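Local coordinates for protein fructose-bisphosphate aldolase class I (PDB 1W8S) that belongs to the DeoC/LacD family of class I aldolases and folds as a TIM barrel with a pocket that holds 1,6-di-O-phosphono-beta-D-fructofuranose, at residues G204-T209 with G231-Q236; R51-D56 with D239-A244; E144-G149 with K177-G182. The protein carries 2 engineered substitutions. All coordinates share one frame; numbering follows the deposited sequence.

Interaction 1. Residues G204-T209 with G231-Q236. With FBP (1,6-di-O-phosphono-beta-D-fructofuranose), chain O.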
# COMPACT_ATOMS: atom_id res chain seq x y z
N GLY E 204 15.53 12.32 -27.52
CA GLY E 204 14.80 13.55 -27.27
C GLY E 204 13.89 13.98 -28.43
O GLY E 204 13.83 13.29 -29.47
N PRO E 205 13.21 15.12 -28.28
CA PRO E 205 12.37 15.69 -29.34
C PRO E 205 13.12 15.84 -30.64
O PRO E 205 14.33 16.09 -30.61
CB PRO E 205 11.99 17.08 -28.81
CG PRO E 205 12.02 16.93 -27.36
CD PRO E 205 13.19 15.98 -27.08
N LYS E 206 12.40 15.70 -31.75
CA LYS E 206 12.95 15.86 -33.08
C LYS E 206 13.64 17.22 -33.15
O LYS E 206 13.05 18.23 -32.81
CB LYS E 206 11.82 15.78 -34.13
CG LYS E 206 12.27 15.63 -35.59
CD LYS E 206 11.33 16.36 -36.58
CE LYS E 206 10.12 15.53 -36.97
NZ LYS E 206 9.51 15.98 -38.28
N THR E 207 14.90 17.22 -33.59
CA THR E 207 15.67 18.46 -33.67
C THR E 207 15.21 19.21 -34.90
O THR E 207 14.56 18.65 -35.77
CB THR E 207 17.18 18.18 -33.76
OG1 THR E 207 17.44 17.27 -34.85
CG2 THR E 207 17.68 17.44 -32.55
N LYS E 208 15.59 20.48 -34.97
CA LYS E 208 15.21 21.34 -36.08
C LYS E 208 15.80 20.87 -37.41
O LYS E 208 15.14 20.90 -38.44
CB LYS E 208 15.66 22.77 -35.78
CG LYS E 208 15.00 23.36 -34.54
CD LYS E 208 15.99 24.12 -33.62
CE LYS E 208 15.58 25.59 -33.48
NZ LYS E 208 14.29 25.76 -32.74
N THR E 209 17.07 20.46 -37.38
CA THR E 209 17.69 19.87 -38.56
C THR E 209 18.30 18.52 -38.20
O THR E 209 18.63 18.26 -37.05
CB THR E 209 18.82 20.76 -39.10
OG1 THR E 209 19.86 20.84 -38.12
CG2 THR E 209 18.34 22.20 -39.31
N GLY E 231 14.10 7.45 -30.80
CA GLY E 231 12.79 7.22 -31.33
C GLY E 231 12.42 8.31 -32.31
O GLY E 231 12.56 8.14 -33.52
N ARG E 232 12.00 9.47 -31.79
CA ARG E 232 11.45 10.53 -32.64
C ARG E 232 12.40 11.01 -33.72
O ARG E 232 11.99 11.23 -34.86
CB ARG E 232 10.99 11.71 -31.78
CG ARG E 232 9.80 11.36 -30.87
CD ARG E 232 9.52 12.42 -29.82
NE ARG E 232 10.40 12.16 -28.69
CZ ARG E 232 10.40 12.85 -27.58
NH1 ARG E 232 9.56 13.86 -27.43
NH2 ARG E 232 11.25 12.53 -26.62
N ASN E 233 13.68 11.17 -33.38
CA ASN E 233 14.64 11.69 -34.37
C ASN E 233 14.93 10.71 -35.51
O ASN E 233 15.57 11.09 -36.49
CB ASN E 233 15.94 12.13 -33.70
CG ASN E 233 15.87 13.53 -33.21
OD1 ASN E 233 15.86 14.48 -34.01
ND2 ASN E 233 15.75 13.70 -31.90
N VAL E 234 14.46 9.48 -35.40
CA VAL E 234 14.39 8.57 -36.53
C VAL E 234 12.95 8.51 -37.10
O VAL E 234 12.72 8.94 -38.21
CB VAL E 234 14.95 7.17 -36.20
CG1 VAL E 234 14.73 6.18 -37.34
CG2 VAL E 234 16.46 7.28 -35.92
N TRP E 235 11.98 7.98 -36.35
CA TRP E 235 10.68 7.67 -36.97
C TRP E 235 9.69 8.80 -37.11
O TRP E 235 8.67 8.63 -37.78
CB TRP E 235 10.03 6.41 -36.38
CG TRP E 235 9.93 6.37 -34.93
CD1 TRP E 235 10.62 5.56 -34.09
CD2 TRP E 235 9.06 7.15 -34.12
NE1 TRP E 235 10.24 5.79 -32.78
CE2 TRP E 235 9.27 6.76 -32.78
CE3 TRP E 235 8.12 8.15 -34.37
CZ2 TRP E 235 8.61 7.35 -31.72
CZ3 TRP E 235 7.44 8.70 -33.30
CH2 TRP E 235 7.70 8.32 -32.01
N GLN E 236 9.96 9.97 -36.53
CA GLN E 236 9.16 11.16 -36.87
C GLN E 236 9.62 11.83 -38.17
O GLN E 236 9.01 12.82 -38.58
CB GLN E 236 9.17 12.23 -35.76
CG GLN E 236 8.22 11.96 -34.62
CD GLN E 236 7.98 13.20 -33.74
OE1 GLN E 236 8.91 13.89 -33.33
NE2 GLN E 236 6.71 13.47 -33.45
P1 FBP O . 13.21 9.61 -28.08
O1P FBP O . 12.04 9.83 -28.95
O2P FBP O . 14.58 9.50 -28.82
O3P FBP O . 13.38 10.69 -27.00
O1 FBP O . 12.97 8.21 -27.35
C1 FBP O . 13.85 7.75 -26.35
C2 FBP O . 13.12 7.78 -25.00
O2 FBP O . 14.02 7.39 -23.94
C3 FBP O . 11.87 6.89 -24.95
O3 FBP O . 12.12 5.51 -24.76
C4 FBP O . 11.11 7.52 -23.78
O4 FBP O . 9.71 7.29 -23.76
C5 FBP O . 11.38 9.00 -24.02
O5 FBP O . 12.66 9.09 -24.67
C6 FBP O . 11.37 9.77 -22.70
O6 FBP O . 11.73 11.12 -22.95
P2 FBP O . 10.76 12.33 -22.50
O4P FBP O . 10.87 13.39 -23.58
O5P FBP O . 9.34 11.81 -22.27
O6P FBP O . 11.31 13.03 -21.24
O HOH W 1 14.73 11.08 -30.69
O HOH W 2 9.49 15.58 -31.50

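Interaction 2. Residues R51-D56 with D239-A244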
# COMPACT_ATOMS: atom_id res chain seq x y z
N ARG E 51 15.54 -3.26 -38.63
CA ARG E 51 16.23 -4.24 -39.46
C ARG E 51 16.99 -3.58 -40.61
O ARG E 51 18.22 -3.69 -40.72
CB ARG E 51 15.18 -5.19 -40.06
CG ARG E 51 15.18 -6.63 -39.55
CD ARG E 51 14.19 -7.61 -40.29
NE ARG E 51 13.30 -7.00 -41.31
CZ ARG E 51 13.67 -6.64 -42.56
NH1 ARG E 51 14.93 -6.79 -42.96
NH2 ARG E 51 12.78 -6.12 -43.42
N ASP E 52 16.26 -2.91 -41.49
CA ASP E 52 16.82 -2.29 -42.69
C ASP E 52 17.94 -1.31 -42.39
O ASP E 52 18.86 -1.16 -43.19
CB ASP E 52 15.74 -1.54 -43.47
CG ASP E 52 14.69 -2.48 -44.10
OD1 ASP E 52 14.87 -3.72 -44.06
OD2 ASP E 52 13.65 -2.03 -44.63
N ALA E 53 17.88 -0.64 -41.24
CA ALA E 53 18.90 0.33 -40.88
C ALA E 53 20.09 -0.34 -40.16
O ALA E 53 21.14 0.27 -40.01
CB ALA E 53 18.32 1.42 -40.03
N GLY E 54 19.91 -1.58 -39.74
CA GLY E 54 20.97 -2.37 -39.12
C GLY E 54 21.14 -2.07 -37.65
O GLY E 54 22.22 -2.24 -37.11
N PHE E 55 20.07 -1.63 -36.98
CA PHE E 55 20.12 -1.29 -35.55
C PHE E 55 20.19 -2.53 -34.66
O PHE E 55 19.92 -3.66 -35.10
CB PHE E 55 18.90 -0.41 -35.17
CG PHE E 55 18.93 1.01 -35.75
CD1 PHE E 55 20.05 1.51 -36.41
CD2 PHE E 55 17.83 1.83 -35.62
CE1 PHE E 55 20.06 2.81 -36.91
CE2 PHE E 55 17.84 3.14 -36.13
CZ PHE E 55 18.96 3.61 -36.78
N ASP E 56 20.52 -2.32 -33.39
CA ASP E 56 20.80 -3.43 -32.47
C ASP E 56 19.59 -3.97 -31.73
O ASP E 56 19.64 -5.08 -31.21
CB ASP E 56 21.81 -2.99 -31.42
CG ASP E 56 23.11 -2.59 -32.03
OD1 ASP E 56 23.86 -3.51 -32.49
OD2 ASP E 56 23.44 -1.38 -32.14
N ASP E 239 12.00 10.83 -44.06
CA ASP E 239 13.21 10.15 -44.55
C ASP E 239 13.85 9.27 -43.45
O ASP E 239 15.08 9.24 -43.28
CB ASP E 239 14.23 11.16 -45.15
CG ASP E 239 14.88 12.07 -44.08
OD1 ASP E 239 14.21 12.42 -43.08
OD2 ASP E 239 16.06 12.50 -44.18
N ALA E 240 13.00 8.56 -42.71
CA ALA E 240 13.44 7.81 -41.52
C ALA E 240 14.60 6.87 -41.83
O ALA E 240 15.62 6.90 -41.15
CB ALA E 240 12.29 7.02 -40.91
N LEU E 241 14.46 6.06 -42.88
CA LEU E 241 15.47 5.05 -43.19
C LEU E 241 16.80 5.66 -43.63
O LEU E 241 17.85 5.23 -43.14
CB LEU E 241 14.96 4.07 -44.23
CG LEU E 241 15.98 3.03 -44.67
CD1 LEU E 241 16.44 2.15 -43.50
CD2 LEU E 241 15.38 2.21 -45.79
N LYS E 242 16.77 6.67 -44.51
CA LYS E 242 17.98 7.37 -44.94
C LYS E 242 18.75 7.93 -43.74
O LYS E 242 19.95 7.70 -43.60
CB LYS E 242 17.64 8.51 -45.91
CG LYS E 242 18.87 9.21 -46.54
CD LYS E 242 18.48 10.31 -47.54
CE LYS E 242 19.70 10.85 -48.28
NZ LYS E 242 19.79 10.36 -49.70
N PHE E 243 18.04 8.62 -42.86
CA PHE E 243 18.67 9.21 -41.70
C PHE E 243 19.14 8.15 -40.70
O PHE E 243 20.20 8.29 -40.09
CB PHE E 243 17.74 10.21 -41.03
CG PHE E 243 18.40 10.98 -39.94
CD1 PHE E 243 19.58 11.68 -40.18
CD2 PHE E 243 17.87 11.01 -38.67
CE1 PHE E 243 20.20 12.37 -39.17
CE2 PHE E 243 18.48 11.71 -37.67
CZ PHE E 243 19.65 12.40 -37.92
N ALA E 244 18.36 7.09 -40.54
CA ALA E 244 18.74 5.98 -39.65
C ALA E 244 20.07 5.36 -40.10
O ALA E 244 20.96 5.15 -39.30
CB ALA E 244 17.64 4.92 -39.62

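Interaction 3. Residues E144-G149 with K177-G182. Engineered in segment 144-149: E144 (natural residue Trp), F146 (natural residue Tyr). With FBP (1,6-di-O-phosphono-beta-D-fructofuranose), chain O.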
# COMPACT_ATOMS: atom_id res chain seq x y z
N GLU E 144 16.32 3.42 -17.13
CA GLU E 144 16.08 4.69 -17.82
C GLU E 144 15.91 5.71 -16.70
O GLU E 144 14.91 5.71 -16.01
CB GLU E 144 14.84 4.53 -18.73
CG GLU E 144 14.84 3.13 -19.36
CD GLU E 144 13.61 2.75 -20.20
OE1 GLU E 144 13.78 2.25 -21.37
OE2 GLU E 144 12.48 2.86 -19.65
N SER E 145 16.95 6.51 -16.46
CA SER E 145 17.04 7.35 -15.28
C SER E 145 16.84 8.80 -15.67
O SER E 145 17.75 9.43 -16.28
CB SER E 145 18.42 7.18 -14.65
OG SER E 145 18.49 7.79 -13.36
N PHE E 146 15.67 9.32 -15.31
CA PHE E 146 15.19 10.65 -15.72
C PHE E 146 14.69 11.40 -14.51
O PHE E 146 13.48 11.39 -14.23
CB PHE E 146 14.04 10.55 -16.71
CG PHE E 146 14.38 9.89 -18.01
CD1 PHE E 146 15.50 10.25 -18.74
CD2 PHE E 146 13.55 8.89 -18.53
CE1 PHE E 146 15.80 9.65 -19.95
CE2 PHE E 146 13.85 8.27 -19.72
CZ PHE E 146 14.99 8.66 -20.45
N PRO E 147 15.59 12.05 -13.78
CA PRO E 147 15.18 12.88 -12.65
C PRO E 147 14.13 13.87 -13.04
O PRO E 147 14.24 14.53 -14.07
CB PRO E 147 16.49 13.57 -12.21
CG PRO E 147 17.56 12.61 -12.63
CD PRO E 147 17.06 11.98 -13.89
N ARG E 148 13.10 13.97 -12.22
CA ARG E 148 11.93 14.75 -12.54
C ARG E 148 11.10 14.83 -11.28
O ARG E 148 10.89 13.81 -10.63
CB ARG E 148 11.10 14.05 -13.62
CG ARG E 148 10.01 14.87 -14.21
CD ARG E 148 9.38 14.22 -15.42
NE ARG E 148 10.35 14.13 -16.52
CZ ARG E 148 10.25 13.29 -17.54
NH1 ARG E 148 9.26 12.42 -17.61
NH2 ARG E 148 11.19 13.29 -18.49
N GLY E 149 10.57 16.02 -11.01
CA GLY E 149 9.82 16.30 -9.78
C GLY E 149 10.80 16.74 -8.71
O GLY E 149 11.99 16.90 -8.99
N LYS E 177 19.98 4.46 -19.71
CA LYS E 177 19.57 5.47 -20.65
C LYS E 177 19.39 6.76 -19.90
O LYS E 177 18.71 6.79 -18.88
CB LYS E 177 18.27 5.07 -21.32
CG LYS E 177 17.64 6.14 -22.17
CD LYS E 177 16.56 5.56 -23.16
CE LYS E 177 15.34 4.98 -22.45
NZ LYS E 177 14.11 4.92 -23.30
N ILE E 178 20.05 7.82 -20.34
CA ILE E 178 19.96 9.13 -19.70
C ILE E 178 19.92 10.23 -20.77
O ILE E 178 20.25 9.97 -21.92
CB ILE E 178 21.16 9.39 -18.74
CG1 ILE E 178 22.48 9.45 -19.52
CG2 ILE E 178 21.20 8.34 -17.63
CD1 ILE E 178 23.66 9.73 -18.66
N LYS E 179 19.52 11.43 -20.37
CA LYS E 179 19.43 12.58 -21.27
C LYS E 179 20.81 13.20 -21.51
O LYS E 179 21.68 13.19 -20.65
CB LYS E 179 18.48 13.65 -20.67
CG LYS E 179 17.01 13.13 -20.60
CD LYS E 179 15.96 14.23 -20.35
CE LYS E 179 14.56 13.69 -20.70
NZ LYS E 179 13.43 14.67 -20.50
N TYR E 180 20.98 13.75 -22.70
CA TYR E 180 22.19 14.45 -23.07
C TYR E 180 22.21 15.84 -22.43
O TYR E 180 21.18 16.52 -22.36
CB TYR E 180 22.23 14.57 -24.61
CG TYR E 180 23.52 15.10 -25.17
CD1 TYR E 180 24.75 14.64 -24.70
CD2 TYR E 180 23.53 16.04 -26.20
CE1 TYR E 180 25.95 15.12 -25.21
CE2 TYR E 180 24.74 16.52 -26.72
CZ TYR E 180 25.94 16.06 -26.21
OH TYR E 180 27.15 16.52 -26.71
N THR E 181 23.40 16.26 -21.96
CA THR E 181 23.60 17.60 -21.42
C THR E 181 23.73 18.70 -22.48
O THR E 181 23.66 19.89 -22.16
CB THR E 181 24.86 17.64 -20.54
OG1 THR E 181 26.01 17.14 -21.27
CG2 THR E 181 24.66 16.73 -19.30
N GLY E 182 23.97 18.31 -23.74
CA GLY E 182 24.19 19.28 -24.81
C GLY E 182 25.65 19.58 -25.11
O GLY E 182 25.96 20.40 -25.97
P1 FBP O . 13.21 9.61 -28.08
O1P FBP O . 12.04 9.83 -28.95
O2P FBP O . 14.58 9.50 -28.82
O3P FBP O . 13.38 10.69 -27.00
O1 FBP O . 12.97 8.21 -27.35
C1 FBP O . 13.85 7.75 -26.35
C2 FBP O . 13.12 7.78 -25.00
O2 FBP O . 14.02 7.39 -23.94
C3 FBP O . 11.87 6.89 -24.95
O3 FBP O . 12.12 5.51 -24.76
C4 FBP O . 11.11 7.52 -23.78
O4 FBP O . 9.71 7.29 -23.76
C5 FBP O . 11.38 9.00 -24.02
O5 FBP O . 12.66 9.09 -24.67
C6 FBP O . 11.37 9.77 -22.70
O6 FBP O . 11.73 11.12 -22.95
P2 FBP O . 10.76 12.33 -22.50
O4P FBP O . 10.87 13.39 -23.58
O5P FBP O . 9.34 11.81 -22.27
O6P FBP O . 11.31 13.03 -21.24
O HOH W 3 11.63 4.77 -21.79
O HOH W 4 18.84 11.70 -17.56

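Interaction 1. Residues G204-T209 with G231-Q236
Phosphate oxygen O3P of FBP is gripped from both segments, by G204 N at 2.7 Å and by R232 NH2 at 2.8 Å. Its neighbour O1P is held twice by a single residue. The amide R232 N reaches it at 2.9 Å along an almost straight line (175°), and NE of the same side chain approaches just as closely. The side chain can return to the phosphate because it bends at chi3 (-85°), which turns one edge of the guanidinium to the anion. From there NH2 also spans to O4P on the second phosphate, while P205 N lies 3.6 Å above the centre of the guanidinium plane. G231 N donates to O2P. The P1 phosphate thus sits at the N-terminus of helix 232-235, taking bonds from the N-cap G231 and from R232, and the helix dipole probably favours its charge.

A second junction rests on the N233 carboxamide, which reads the backbone on either side of K206. OD1 accepts from T207 N at 2.9 Å, and ND2 donates to P205 O from well above the carbonyl plane. A water joins G204 O, both nitrogens of N233 and O2P, linking this polar brace to the ligand. Further out the grip slackens: K206 NZ makes a weak bond to Q236 O and a long, weak ion pair with D36, and a second water bridges K206 N to Q236 OE1. The other end of that amide, Q236 NE2, bonds to D33 O.

Two backbone turns that supply amides, one leading into a short helix, with an arginine turning its edge to the anion, make up a phosphate site. Its place after strands 199-202 and 227-230 is that of the standard phosphate-binding motif of TIM barrels.

Interaction 2. Residues R51-D56 with D239-A244
L241 turns CG opposite its own backbone N (chi1 177°), and the second torsion (61°) then carries CD1 across to the last turn of helix 43-53. There the methyl rests 3.8 Å from D52 CB and touches A53 as well. In F55 the ring is swung opposite the carbonyl carbon (chi1 -70°), which brings CZ to within 3.4 Å of A244 CB, a tight apolar contact made obliquely to the ring. The same methyl meets A53 CB at 3.6 Å, so the A244 methyl meets a small side chain and a large one at once. No hydrogen bond crosses the interface; it is held by apolar packing, and the small alanines let the backbones come close at A53 and A244.

The chain can present A53 and F55 together because it leaves helix 43-53 through a Schellman motif at G54, with G54 N bonded back to R51 O and a positive phi. A53 CB then lies over the rim of one face of the F55 ring. F55 also packs on I19 and L21 of strand 18-22, L241 and A240 also touch L49 of helix 43-53, and F243 turns to helix 210-222.

Interaction 3. Residues E144-G149 with K177-G182
E144 and K177 are paired across two parallel strands, and here the contact is at its tightest: S145 N donates to K177 O at 3.0 Å. Both side chains lie on the same face of the sheet and cross obliquely. E144, an engineered residue, forms a salt bridge through OE1 to K177 NZ, though at 3.3 Å the hydrogen bond in it is weak; T112 takes its other oxygen. K177 bends at chi3 (66°), and NZ is bonded to FBP O2 at 2.6 Å. F146, also engineered, lies two residues further on than E144. Its CE1 meets K179 CG at 3.7 Å, the two side chains crossing at about a right angle, while CZ lies near K177 CG, obliquely to the ring.

Past this point the strands part, and a water spans the gap from S145 O to K179 N. On this looser, partly exposed side the chemistry is largely that of charged groups. R148 NH2 and K179 NZ stand 3.3 Å apart, gathered round phosphate oxygen O6P of FBP. K179 NZ binds that oxygen at 2.8 Å, and R148 adds a weaker bond. E155 pairs with both cations, which probably helps to balance their charges.

The segments close the beta-alpha-beta unit of strand 141-145, helix 158-171 and strand 175-179. Strand 108-113 flanks the first strand and strand 199-202 the second. On the outer face S145 and I178 meet helix 158-171, I178 also touches helix 184-193, and P147 packs on L85 of a neighbouring subunit.

How the interactions relate
Chemistry follows place in this barrel. Interactions 1 and 3 do not touch, their nearest atoms being about 7 Å apart, yet they meet the same FBP molecule from the strand ends, each with a cationic site for one phosphate; R232 reaches toward both. Interaction 3 grows out of the central sheet and is buried, whereas interaction 1 joins a loop to a short helix and is partly buried. Interaction 2, buried and without a hydrogen bond between its segments, is mainly apolar and packs helix against helix on the barrel's outer layer. It abuts interaction 1, where V234 meets A240 and A244, and its long chain loop encloses both other contacts.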